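Local coordinates for protein paenibacillus xanthan lyase (Paenibacillus, PDB 6F2P) that catalyses the eliminative cleavage of the terminal mannosyl-glucuronosyl linkages in the side chains of the polysaccharide xanthan, at residues A[61-64]-A[69-72]; A[110-115]-A[124-129]; A[209-214]-A[264-269]; A[278-283]-A[368-373]. One frame throughout, in Å; residues are numbered along the deposited sequence.

Contact 1: A[61-64]-A[69-72]; sequences APFG and SITT
Ala61 and Ser69 pass with their CA atoms 4.3 Å apart, where the extended loop 61-64 runs against the first turn of helix 68-85. Ser69 carries most of the contact. Its OG stands anti to its own carbonyl carbon (chi1 -67°), which brings the hydroxyl round to the loop, where it donates a hydrogen bond to Pro62 O at 2.5 Å. The hydroxyl comes to this oxygen with a C=O...OG angle of 133° and tilted 34° from the carbonyl plane. The CB of Ser69 makes a second, apolar contact, lying 3.7 Å from CE1 of Phe63. The same ring atom meets the tip of the next residue, Ile70 CD1, at 3.8 Å. Over the centre of one face of the Phe63 ring sits Ala61 O, 3.9 Å above the plane. One turn along from Ser69, Thr72 CB packs against Ala61 CB at 4.0 Å, while the Thr72 hydroxyl turns back to Thr68 O. Met108 of helix 95-111 also touches Phe63 and Ile70. The chemistry is mixed: one serine hydroxyl satisfies a loop carbonyl, with carbon contacts from Phe63 and Ala61 beside it, which together hold the loop to the first turn of the helix.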
loop_
_atom_site.group_PDB
_atom_site.type_symbol
_atom_site.label_atom_id
_atom_site.label_comp_id
_atom_site.label_asym_id
_atom_site.label_seq_id
_atom_site.Cartn_x
_atom_site.Cartn_y
_atom_site.Cartn_z
ATOM N N ALA A 61 -34.529 31.165 -4.101
ATOM C CA ALA A 61 -33.423 31.353 -5.024
ATOM C C ALA A 61 -33.350 32.794 -5.484
ATOM O O ALA A 61 -33.562 33.072 -6.664
ATOM C CB ALA A 61 -33.568 30.426 -6.218
ATOM N N PRO A 62 -33.045 33.718 -4.558
ATOM C CA PRO A 62 -32.962 35.146 -4.897
ATOM C C PRO A 62 -31.717 35.453 -5.716
ATOM O O PRO A 62 -30.707 34.772 -5.560
ATOM C CB PRO A 62 -32.851 35.823 -3.533
ATOM C CG PRO A 62 -32.226 34.785 -2.650
ATOM C CD PRO A 62 -32.741 33.464 -3.138
ATOM N N PHE A 63 -31.779 36.469 -6.567
ATOM C CA PHE A 63 -30.654 36.763 -7.440
ATOM C C PHE A 63 -29.856 37.987 -7.028
ATOM O O PHE A 63 -30.298 38.792 -6.198
ATOM C CB PHE A 63 -31.121 36.917 -8.885
ATOM C CG PHE A 63 -31.592 35.642 -9.489
ATOM C CD1 PHE A 63 -30.721 34.574 -9.640
ATOM C CD2 PHE A 63 -32.907 35.496 -9.894
ATOM C CE1 PHE A 63 -31.154 33.384 -10.183
ATOM C CE2 PHE A 63 -33.347 34.307 -10.443
ATOM C CZ PHE A 63 -32.469 33.250 -10.585
ATOM N N GLY A 64 -28.671 38.111 -7.618
ATOM C CA GLY A 64 -27.867 39.305 -7.483
ATOM C C GLY A 64 -26.523 39.078 -6.829
ATOM O O GLY A 64 -25.535 39.718 -7.202
ATOM N N SER A 69 -28.370 30.392 -6.681
ATOM C CA SER A 69 -29.721 30.598 -7.171
ATOM C C SER A 69 -29.882 30.211 -8.643
ATOM O O SER A 69 -30.960 29.778 -9.061
ATOM C CB SER A 69 -30.152 32.037 -6.934
ATOM O OG SER A 69 -30.281 32.287 -5.544
ATOM N N ILE A 70 -28.811 30.342 -9.417
ATOM C CA ILE A 70 -28.816 29.882 -10.806
ATOM C C ILE A 70 -29.150 28.387 -10.889
ATOM O O ILE A 70 -30.087 27.982 -11.578
ATOM C CB ILE A 70 -27.459 30.151 -11.498
ATOM C CG1 ILE A 70 -27.116 31.643 -11.437
ATOM C CG2 ILE A 70 -27.478 29.659 -12.939
ATOM C CD1 ILE A 70 -28.072 32.512 -12.215
ATOM N N THR A 71 -28.384 27.575 -10.172
ATOM C CA THR A 71 -28.562 26.131 -10.186
ATOM C C THR A 71 -29.921 25.746 -9.623
ATOM O O THR A 71 -30.628 24.895 -10.187
ATOM C CB THR A 71 -27.457 25.433 -9.352
ATOM O OG1 THR A 71 -26.179 25.669 -9.950
ATOM C CG2 THR A 71 -27.700 23.928 -9.252
ATOM N N THR A 72 -30.277 26.375 -8.504
ATOM C CA THR A 72 -31.515 26.059 -7.796
ATOM C C THR A 72 -32.719 26.309 -8.688
ATOM O O THR A 72 -33.625 25.470 -8.780
ATOM C CB THR A 72 -31.661 26.890 -6.517
ATOM O OG1 THR A 72 -30.440 26.826 -5.780
ATOM C CG2 THR A 72 -32.779 26.350 -5.655
#

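Contact 2: A[110-115]-A[124-129]; sequences ANQFYN and WHWQIG
Phe113 and Trp126 form the close-packed part of this contact, their side chains sliding past each other in opposite directions. Phe113 has its CG anti to the backbone N (chi1 -167°), which sends the ring from the loop across to helix 123-141. There CD1 lies 3.7 Å from Trp126 CE3, and Trp126 O lies in the plane of the phenyl ring at its edge, 3.5 Å from CE1. That carbonyl also accepts a hydrogen bond from Thr160 OG1. The six-membered end of the indole meets Gln112 O at its own edge, in plane, with CZ3 3.4 Å away; the indole NE1 bonds to Tyr120 O. Packing is slacker towards the side chain of Gln112, a partly exposed residue that lies more loosely by the indole. Ile70 of helix 68-85 touches Gln112, Phe113 and Trp126 alike. Within the helix, Gly129 N reaches Trp124 O at 3.1 Å, the i to i+5 bond of a pi-type turn, beside the usual bond from Ile128 N. Phe113 and Trp126 thus pack the loop after helix 95-111 onto helix 123-141, consistent with the alpha/alpha-toroid type of N-terminal helical domain in family 8 lyases.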
loop_
_atom_site.group_PDB
_atom_site.type_symbol
_atom_site.label_atom_id
_atom_site.label_comp_id
_atom_site.label_asym_id
_atom_site.label_seq_id
_atom_site.Cartn_x
_atom_site.Cartn_y
_atom_site.Cartn_z
ATOM N N ALA A 110 -33.291 36.438 -20.133
ATOM C CA ALA A 110 -33.382 37.885 -20.249
ATOM C C ALA A 110 -32.741 38.588 -19.071
ATOM O O ALA A 110 -32.410 39.767 -19.160
ATOM C CB ALA A 110 -34.831 38.324 -20.389
ATOM N N ASN A 111 -32.556 37.869 -17.970
ATOM C CA ASN A 111 -32.256 38.531 -16.706
ATOM C C ASN A 111 -31.032 38.022 -15.956
ATOM O O ASN A 111 -30.311 38.803 -15.326
ATOM C CB ASN A 111 -33.488 38.470 -15.802
ATOM C CG ASN A 111 -34.651 39.269 -16.360
ATOM O OD1 ASN A 111 -35.644 38.708 -16.818
ATOM N ND2 ASN A 111 -34.524 40.589 -16.332
ATOM N N GLN A 112 -30.795 36.718 -16.032
ATOM C CA GLN A 112 -29.775 36.088 -15.208
ATOM C C GLN A 112 -28.742 35.275 -15.980
ATOM O O GLN A 112 -27.542 35.492 -15.819
ATOM C CB GLN A 112 -30.440 35.221 -14.137
ATOM C CG GLN A 112 -30.989 36.035 -12.985
ATOM C CD GLN A 112 -29.914 36.879 -12.348
ATOM O OE1 GLN A 112 -30.050 38.095 -12.237
ATOM N NE2 GLN A 112 -28.825 36.234 -11.929
ATOM N N PHE A 113 -29.212 34.344 -16.809
ATOM C CA PHE A 113 -28.336 33.368 -17.457
ATOM C C PHE A 113 -28.419 33.428 -18.972
ATOM O O PHE A 113 -29.350 32.890 -19.587
ATOM C CB PHE A 113 -28.672 31.951 -16.994
ATOM C CG PHE A 113 -27.635 30.942 -17.364
ATOM C CD1 PHE A 113 -26.528 30.740 -16.551
ATOM C CD2 PHE A 113 -27.750 30.199 -18.529
ATOM C CE1 PHE A 113 -25.552 29.806 -16.890
ATOM C CE2 PHE A 113 -26.786 29.265 -18.871
ATOM C CZ PHE A 113 -25.683 29.069 -18.051
ATOM N N TYR A 114 -27.418 34.063 -19.570
ATOM C CA TYR A 114 -27.421 34.322 -21.000
ATOM C C TYR A 114 -26.021 34.644 -21.490
ATOM O O TYR A 114 -25.141 35.018 -20.711
ATOM C CB TYR A 114 -28.356 35.492 -21.323
ATOM C CG TYR A 114 -28.008 36.773 -20.593
ATOM C CD1 TYR A 114 -27.078 37.666 -21.110
ATOM C CD2 TYR A 114 -28.615 37.089 -19.382
ATOM C CE1 TYR A 114 -26.760 38.843 -20.439
ATOM C CE2 TYR A 114 -28.303 38.264 -18.701
ATOM C CZ TYR A 114 -27.375 39.137 -19.233
ATOM O OH TYR A 114 -27.064 40.297 -18.552
ATOM N N ASN A 115 -25.832 34.526 -22.795
ATOM C CA ASN A 115 -24.554 34.856 -23.396
ATOM C C ASN A 115 -24.159 36.309 -23.126
ATOM O O ASN A 115 -24.740 37.235 -23.688
ATOM C CB ASN A 115 -24.596 34.578 -24.899
ATOM C CG ASN A 115 -23.317 34.971 -25.596
ATOM O OD1 ASN A 115 -22.256 35.094 -24.968
ATOM N ND2 ASN A 115 -23.404 35.168 -26.910
ATOM N N TRP A 124 -18.887 27.898 -10.023
ATOM C CA TRP A 124 -19.391 26.563 -10.278
ATOM C C TRP A 124 -20.826 26.561 -10.810
ATOM O O TRP A 124 -21.176 25.770 -11.690
ATOM C CB TRP A 124 -19.280 25.722 -9.006
ATOM C CG TRP A 124 -19.554 24.294 -9.242
ATOM C CD1 TRP A 124 -18.650 23.338 -9.597
ATOM C CD2 TRP A 124 -20.823 23.643 -9.172
ATOM N NE1 TRP A 124 -19.277 22.129 -9.747
ATOM C CE2 TRP A 124 -20.614 22.288 -9.491
ATOM C CE3 TRP A 124 -22.117 24.074 -8.868
ATOM C CZ2 TRP A 124 -21.647 21.357 -9.512
ATOM C CZ3 TRP A 124 -23.147 23.143 -8.891
ATOM C CH2 TRP A 124 -22.904 21.801 -9.212
ATOM N N HIS A 125 -21.657 27.452 -10.284
ATOM C CA HIS A 125 -23.061 27.484 -10.686
ATOM C C HIS A 125 -23.251 28.014 -12.112
ATOM O O HIS A 125 -24.190 27.623 -12.812
ATOM C CB HIS A 125 -23.893 28.266 -9.675
ATOM C CG HIS A 125 -23.852 27.682 -8.298
ATOM N ND1 HIS A 125 -24.453 26.483 -7.983
ATOM C CD2 HIS A 125 -23.262 28.117 -7.160
ATOM C CE1 HIS A 125 -24.244 26.208 -6.708
ATOM N NE2 HIS A 125 -23.520 27.182 -6.186
ATOM N N TRP A 126 -22.333 28.867 -12.554
ATOM C CA TRP A 126 -22.390 29.402 -13.907
ATOM C C TRP A 126 -21.905 28.384 -14.933
ATOM O O TRP A 126 -22.509 28.215 -15.993
ATOM C CB TRP A 126 -21.578 30.698 -14.002
ATOM C CG TRP A 126 -22.112 31.768 -13.088
ATOM C CD1 TRP A 126 -21.615 32.133 -11.871
ATOM C CD2 TRP A 126 -23.272 32.583 -13.308
ATOM N NE1 TRP A 126 -22.384 33.132 -11.326
ATOM C CE2 TRP A 126 -23.409 33.425 -12.188
ATOM C CE3 TRP A 126 -24.203 32.688 -14.348
ATOM C CZ2 TRP A 126 -24.435 34.360 -12.079
ATOM C CZ3 TRP A 126 -25.226 33.622 -14.236
ATOM C CH2 TRP A 126 -25.332 34.439 -13.110
ATOM N N GLN A 127 -20.831 27.678 -14.604
ATOM C CA GLN A 127 -20.156 26.850 -15.595
ATOM C C GLN A 127 -20.579 25.381 -15.586
ATOM O O GLN A 127 -20.364 24.663 -16.560
ATOM C CB GLN A 127 -18.643 26.976 -15.427
ATOM C CG GLN A 127 -18.156 28.418 -15.428
ATOM C CD GLN A 127 -16.647 28.535 -15.427
ATOM O OE1 GLN A 127 -16.100 29.531 -14.977
ATOM N NE2 GLN A 127 -15.967 27.514 -15.938
ATOM N N ILE A 128 -21.186 24.931 -14.497
ATOM C CA ILE A 128 -21.506 23.519 -14.372
ATOM C C ILE A 128 -22.933 23.266 -13.893
ATOM O O ILE A 128 -23.719 22.652 -14.606
ATOM C CB ILE A 128 -20.508 22.809 -13.440
ATOM C CG1 ILE A 128 -19.109 22.816 -14.076
ATOM C CG2 ILE A 128 -20.982 21.396 -13.128
ATOM C CD1 ILE A 128 -18.025 22.273 -13.196
ATOM N N GLY A 129 -23.263 23.749 -12.695
ATOM C CA GLY A 129 -24.557 23.481 -12.083
ATOM C C GLY A 129 -25.728 23.938 -12.930
ATOM O O GLY A 129 -26.688 23.192 -13.157
#

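Contact 3: A[209-214]-A[264-269]; sequences DGFYND and YDSYEP
The phenyl ring of Phe211 reaches across to Ser266 and Tyr267, its rim laid along both hydroxyls. Chi1 of -72° sets CG anti to the carbonyl carbon, and the ring leaves strand 210-211 for helix 256-267. Near the plane of this ring, Ser266 OG lies 3.7 Å from CD2 and Tyr267 OH 3.6 Å from CZ. The Phe211 and Tyr267 side chains cross at about a right angle, with CE2 of one 3.8 Å from CE2 of the other. Neither hydroxyl relies on the phenyl for a polar partner: Tyr267 OH pairs with Asn226 O, and Ser266 OG bonds to Gly215 O. One water bridges the backbone of Tyr212 to the Ser266 side chain, donating to Tyr212 O at 3.0 Å and to Ser266 OG at 2.8 Å. Trp262 stacks on Phe211, and Phe217 meets it edge-to-face. A leucine in place of Phe211 would probably lose the stack with Trp262 and leave a gap beside the Tyr267 ring. This is a plain strand-to-helix packing inside the helical domain of a family 8 polysaccharide lyase, seating the edge strand of a small three-stranded antiparallel sheet against residues 264-267 of the helix through an aromatic cluster.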
loop_
_atom_site.group_PDB
_atom_site.type_symbol
_atom_site.label_atom_id
_atom_site.label_comp_id
_atom_site.label_asym_id
_atom_site.label_seq_id
_atom_site.Cartn_x
_atom_site.Cartn_y
_atom_site.Cartn_z
ATOM N N ASP A 209 -3.689 12.053 -7.283
ATOM C CA ASP A 209 -5.099 11.801 -7.582
ATOM C C ASP A 209 -5.346 10.801 -8.702
ATOM O O ASP A 209 -4.716 10.862 -9.762
ATOM C CB ASP A 209 -5.821 13.108 -7.912
ATOM C CG ASP A 209 -5.739 14.116 -6.789
ATOM O OD1 ASP A 209 -5.618 13.701 -5.613
ATOM O OD2 ASP A 209 -5.801 15.330 -7.081
ATOM N N GLY A 210 -6.282 9.887 -8.461
ATOM C CA GLY A 210 -6.776 9.013 -9.505
ATOM C C GLY A 210 -6.989 7.576 -9.068
ATOM O O GLY A 210 -6.974 7.263 -7.866
ATOM N N PHE A 211 -7.190 6.702 -10.055
ATOM C CA PHE A 211 -7.292 5.270 -9.820
ATOM C C PHE A 211 -5.924 4.591 -9.916
ATOM O O PHE A 211 -5.129 4.899 -10.805
ATOM C CB PHE A 211 -8.244 4.641 -10.833
ATOM C CG PHE A 211 -9.675 4.972 -10.597
ATOM C CD1 PHE A 211 -10.248 6.075 -11.200
ATOM C CD2 PHE A 211 -10.453 4.181 -9.769
ATOM C CE1 PHE A 211 -11.565 6.385 -10.987
ATOM C CE2 PHE A 211 -11.772 4.484 -9.551
ATOM C CZ PHE A 211 -12.333 5.590 -10.162
ATOM N N TYR A 212 -5.668 3.658 -9.004
ATOM C CA TYR A 212 -4.414 2.913 -8.976
ATOM C C TYR A 212 -4.663 1.482 -9.462
ATOM O O TYR A 212 -5.769 0.955 -9.313
ATOM C CB TYR A 212 -3.851 2.875 -7.550
ATOM C CG TYR A 212 -3.313 4.195 -7.023
ATOM C CD1 TYR A 212 -4.132 5.311 -6.918
ATOM C CD2 TYR A 212 -1.991 4.314 -6.603
ATOM C CE1 TYR A 212 -3.651 6.513 -6.433
ATOM C CE2 TYR A 212 -1.500 5.517 -6.111
ATOM C CZ TYR A 212 -2.342 6.612 -6.033
ATOM O OH TYR A 212 -1.885 7.816 -5.556
ATOM N N ASN A 213 -3.643 0.853 -10.041
ATOM C CA ASN A 213 -3.766 -0.538 -10.477
ATOM C C ASN A 213 -4.160 -1.507 -9.359
ATOM O O ASN A 213 -4.776 -2.542 -9.625
ATOM C CB ASN A 213 -2.476 -1.023 -11.152
ATOM C CG ASN A 213 -2.363 -0.559 -12.588
ATOM O OD1 ASN A 213 -1.678 0.426 -12.885
ATOM N ND2 ASN A 213 -3.054 -1.253 -13.490
ATOM N N ASP A 214 -3.809 -1.174 -8.116
ATOM C CA ASP A 214 -4.130 -2.047 -6.985
ATOM C C ASP A 214 -5.581 -1.887 -6.531
ATOM O O ASP A 214 -6.032 -2.576 -5.624
ATOM C CB ASP A 214 -3.137 -1.879 -5.808
ATOM C CG ASP A 214 -3.224 -0.503 -5.123
ATOM O OD1 ASP A 214 -4.233 0.215 -5.306
ATOM O OD2 ASP A 214 -2.274 -0.147 -4.384
ATOM N N TYR A 264 -14.293 -4.183 -11.009
ATOM C CA TYR A 264 -13.725 -5.357 -10.342
ATOM C C TYR A 264 -12.736 -4.961 -9.254
ATOM O O TYR A 264 -12.676 -5.593 -8.205
ATOM C CB TYR A 264 -13.017 -6.282 -11.328
ATOM C CG TYR A 264 -13.889 -6.830 -12.420
ATOM C CD1 TYR A 264 -15.003 -7.597 -12.125
ATOM C CD2 TYR A 264 -13.578 -6.607 -13.755
ATOM C CE1 TYR A 264 -15.800 -8.110 -13.128
ATOM C CE2 TYR A 264 -14.363 -7.116 -14.766
ATOM C CZ TYR A 264 -15.474 -7.868 -14.448
ATOM O OH TYR A 264 -16.262 -8.375 -15.458
ATOM N N ASP A 265 -11.952 -3.922 -9.519
ATOM C CA ASP A 265 -10.860 -3.557 -8.630
ATOM C C ASP A 265 -11.214 -2.505 -7.591
ATOM O O ASP A 265 -10.764 -2.593 -6.452
ATOM C CB ASP A 265 -9.649 -3.085 -9.433
ATOM C CG ASP A 265 -9.142 -4.138 -10.395
ATOM O OD1 ASP A 265 -9.444 -5.338 -10.183
ATOM O OD2 ASP A 265 -8.442 -3.758 -11.361
ATOM N N SER A 266 -12.023 -1.516 -7.964
ATOM C CA SER A 266 -12.232 -0.374 -7.083
ATOM C C SER A 266 -13.633 -0.257 -6.500
ATOM O O SER A 266 -13.866 0.581 -5.632
ATOM C CB SER A 266 -11.850 0.912 -7.803
ATOM O OG SER A 266 -10.510 0.834 -8.244
ATOM N N TYR A 267 -14.571 -1.085 -6.954
ATOM C CA TYR A 267 -15.951 -0.957 -6.460
ATOM C C TYR A 267 -16.557 -2.222 -5.868
ATOM O O TYR A 267 -17.023 -2.210 -4.732
ATOM C CB TYR A 267 -16.852 -0.280 -7.501
ATOM C CG TYR A 267 -16.398 1.137 -7.622
ATOM C CD1 TYR A 267 -16.787 2.083 -6.683
ATOM C CD2 TYR A 267 -15.492 1.511 -8.599
ATOM C CE1 TYR A 267 -16.320 3.371 -6.740
ATOM C CE2 TYR A 267 -15.019 2.805 -8.665
ATOM C CZ TYR A 267 -15.434 3.724 -7.729
ATOM O OH TYR A 267 -14.964 5.007 -7.778
ATOM N N GLU A 268 -16.513 -3.315 -6.615
ATOM C CA GLU A 268 -17.022 -4.585 -6.120
ATOM C C GLU A 268 -16.484 -4.970 -4.726
ATOM O O GLU A 268 -17.254 -5.421 -3.875
ATOM C CB GLU A 268 -16.776 -5.704 -7.143
ATOM C CG GLU A 268 -17.546 -6.974 -6.845
ATOM C CD GLU A 268 -17.178 -8.104 -7.768
ATOM O OE1 GLU A 268 -16.125 -7.999 -8.422
ATOM O OE2 GLU A 268 -17.941 -9.093 -7.852
ATOM N N PRO A 269 -15.173 -4.787 -4.476
ATOM C CA PRO A 269 -14.740 -5.204 -3.135
ATOM C C PRO A 269 -15.282 -4.295 -2.030
ATOM O O PRO A 269 -15.287 -4.676 -0.856
ATOM C CB PRO A 269 -13.206 -5.092 -3.194
ATOM C CG PRO A 269 -12.864 -4.984 -4.641
ATOM C CD PRO A 269 -14.043 -4.342 -5.310
HETATM O O HOH W 1 -8.582 0.654 -10.224
#

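Contact 4: A[278-283]-A[368-373]; sequences DMVRGR and SGMDRA
Met279 lies alongside Arg372, the two chains running past each other in opposite directions. Its CB is 3.8 Å from Arg372 NE, and CG, at chi1 72° between the backbone N and the carbonyl carbon, comes within 4.0 Å of both NE and CD. From there the chain is extended: SD passes Arg372 CD at 3.9 Å, and the methyl CE ends at Ala373 O, 3.2 Å away. The polar part of the contact is a side-on grip on one backbone oxygen. Met279 O receives Arg372 NE at 2.9 Å and NH2 at 3.0 Å, and lies within 1° of the guanidinium plane. NH2 arrives in the carbonyl plane, whereas NE sits 51° above it. The third nitrogen, NH1, turns back to Asp371 O at 3.3 Å, so the flat group is held on two sides. A methionine in place of Arg372 would probably leave the buried Met279 O without either of these donors. Beside this, Val280 CG1 touches the methyl of Met370. Asp371 and Arg372 together face Phe367 of strand 363-367, a G1 beta bulge, with Ser385 of strand 380-385 also touching Arg372, while the loop 278-283 comes between strand 275-276 and helix 292-307.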
loop_
_atom_site.group_PDB
_atom_site.type_symbol
_atom_site.label_atom_id
_atom_site.label_comp_id
_atom_site.label_asym_id
_atom_site.label_seq_id
_atom_site.Cartn_x
_atom_site.Cartn_y
_atom_site.Cartn_z
ATOM N N ASP A 278 -17.711 2.776 4.250
ATOM C CA ASP A 278 -17.459 4.157 4.661
ATOM C C ASP A 278 -15.983 4.553 4.660
ATOM O O ASP A 278 -15.652 5.734 4.538
ATOM C CB ASP A 278 -18.044 4.398 6.050
ATOM C CG ASP A 278 -19.557 4.407 6.049
ATOM O OD1 ASP A 278 -20.150 4.810 5.026
ATOM O OD2 ASP A 278 -20.149 4.010 7.073
ATOM N N MET A 279 -15.095 3.572 4.797
ATOM C CA MET A 279 -13.681 3.879 4.904
ATOM C C MET A 279 -13.101 4.431 3.601
ATOM O O MET A 279 -12.032 5.034 3.611
ATOM C CB MET A 279 -12.893 2.668 5.389
ATOM C CG MET A 279 -12.738 1.547 4.375
ATOM S SD MET A 279 -11.824 0.165 5.096
ATOM C CE MET A 279 -11.696 -0.942 3.688
ATOM N N VAL A 280 -13.805 4.243 2.485
ATOM C CA VAL A 280 -13.364 4.842 1.228
ATOM C C VAL A 280 -14.213 6.031 0.803
ATOM O O VAL A 280 -14.087 6.495 -0.333
ATOM C CB VAL A 280 -13.334 3.833 0.043
ATOM C CG1 VAL A 280 -12.430 2.645 0.359
ATOM C CG2 VAL A 280 -14.739 3.380 -0.328
ATOM N N ARG A 281 -15.073 6.524 1.693
ATOM C CA ARG A 281 -15.974 7.608 1.323
ATOM C C ARG A 281 -15.518 8.967 1.850
ATOM O O ARG A 281 -16.229 9.970 1.707
ATOM C CB ARG A 281 -17.412 7.303 1.749
ATOM C CG ARG A 281 -17.963 6.036 1.133
ATOM C CD ARG A 281 -19.472 5.932 1.251
ATOM N NE ARG A 281 -19.963 6.149 2.611
ATOM C CZ ARG A 281 -20.695 7.200 2.986
ATOM N NH1 ARG A 281 -21.022 8.132 2.104
ATOM N NH2 ARG A 281 -21.104 7.322 4.245
ATOM N N GLY A 282 -14.320 9.002 2.424
ATOM C CA GLY A 282 -13.748 10.239 2.928
ATOM C C GLY A 282 -14.707 11.047 3.778
ATOM O O GLY A 282 -15.402 10.499 4.647
ATOM N N ARG A 283 -14.776 12.350 3.507
ATOM C CA ARG A 283 -15.580 13.247 4.337
ATOM C C ARG A 283 -17.078 12.995 4.212
ATOM O O ARG A 283 -17.867 13.511 5.005
ATOM C CB ARG A 283 -15.261 14.712 4.041
ATOM C CG ARG A 283 -15.861 15.267 2.762
ATOM C CD ARG A 283 -15.375 16.696 2.554
ATOM N NE ARG A 283 -16.079 17.347 1.459
ATOM C CZ ARG A 283 -15.625 17.425 0.212
ATOM N NH1 ARG A 283 -14.448 16.903 -0.101
ATOM N NH2 ARG A 283 -16.347 18.033 -0.724
ATOM N N SER A 368 -2.722 -0.859 -1.216
ATOM C CA SER A 368 -1.509 -0.196 -0.763
ATOM C C SER A 368 -1.424 1.275 -1.162
ATOM O O SER A 368 -0.716 2.057 -0.527
ATOM C CB SER A 368 -0.295 -0.944 -1.308
ATOM O OG SER A 368 -0.205 -2.223 -0.712
ATOM N N GLY A 369 -2.130 1.644 -2.225
ATOM C CA GLY A 369 -2.114 3.013 -2.706
ATOM C C GLY A 369 -2.907 3.988 -1.847
ATOM O O GLY A 369 -2.758 5.202 -1.985
ATOM N N MET A 370 -3.746 3.467 -0.956
ATOM C CA MET A 370 -4.542 4.327 -0.094
ATOM C C MET A 370 -4.636 3.819 1.343
ATOM O O MET A 370 -5.582 4.151 2.063
ATOM C CB MET A 370 -5.940 4.507 -0.677
ATOM C CG MET A 370 -6.748 3.236 -0.695
ATOM S SD MET A 370 -8.307 3.488 -1.544
ATOM C CE MET A 370 -9.045 1.875 -1.385
ATOM N N ASP A 371 -3.656 3.023 1.759
ATOM C CA ASP A 371 -3.622 2.474 3.116
ATOM C C ASP A 371 -4.947 1.849 3.566
ATOM O O ASP A 371 -5.475 2.198 4.623
ATOM C CB ASP A 371 -3.170 3.540 4.119
ATOM C CG ASP A 371 -1.728 3.994 3.889
ATOM O OD1 ASP A 371 -0.985 3.307 3.139
ATOM O OD2 ASP A 371 -1.344 5.040 4.469
ATOM N N ARG A 372 -5.483 0.941 2.754
ATOM C CA ARG A 372 -6.731 0.256 3.089
ATOM C C ARG A 372 -6.604 -1.233 2.817
ATOM O O ARG A 372 -5.750 -1.665 2.042
ATOM C CB ARG A 372 -7.905 0.816 2.282
ATOM C CG ARG A 372 -8.227 2.270 2.564
ATOM C CD ARG A 372 -8.829 2.443 3.949
ATOM N NE ARG A 372 -9.429 3.767 4.133
ATOM C CZ ARG A 372 -8.806 4.808 4.678
ATOM N NH1 ARG A 372 -7.550 4.692 5.105
ATOM N NH2 ARG A 372 -9.441 5.968 4.798
ATOM N N ALA A 373 -7.465 -2.018 3.451
ATOM C CA ALA A 373 -7.479 -3.460 3.234
ATOM C C ALA A 373 -8.901 -3.990 3.399
ATOM O O ALA A 373 -9.694 -3.451 4.186
ATOM C CB ALA A 373 -6.534 -4.156 4.201
#

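How the contacts relate
From the N terminus the contacts come in series; none nests in or crosses another. Contact 1 closes a loop of four residues at the start of helix 68-85, and contact 2 closes the loop between helices 95-111 and 123-141, with eight residues between its segments. These two touch: Thr71 OG1 probably hydrogen-bonds His125 ND1, and Ile70 packs on Trp126. Much farther on, contact 3 spans 49 residues and joins strand 210-211 to helix 256-267, its centre about 38 Å from that of contact 1. Contact 4 spans 84 residues and ties the helical domain to the super-sandwich domain. It adjoins contact 3, where Asp214 OD2 probably accepts a hydrogen bond from Gly369 N.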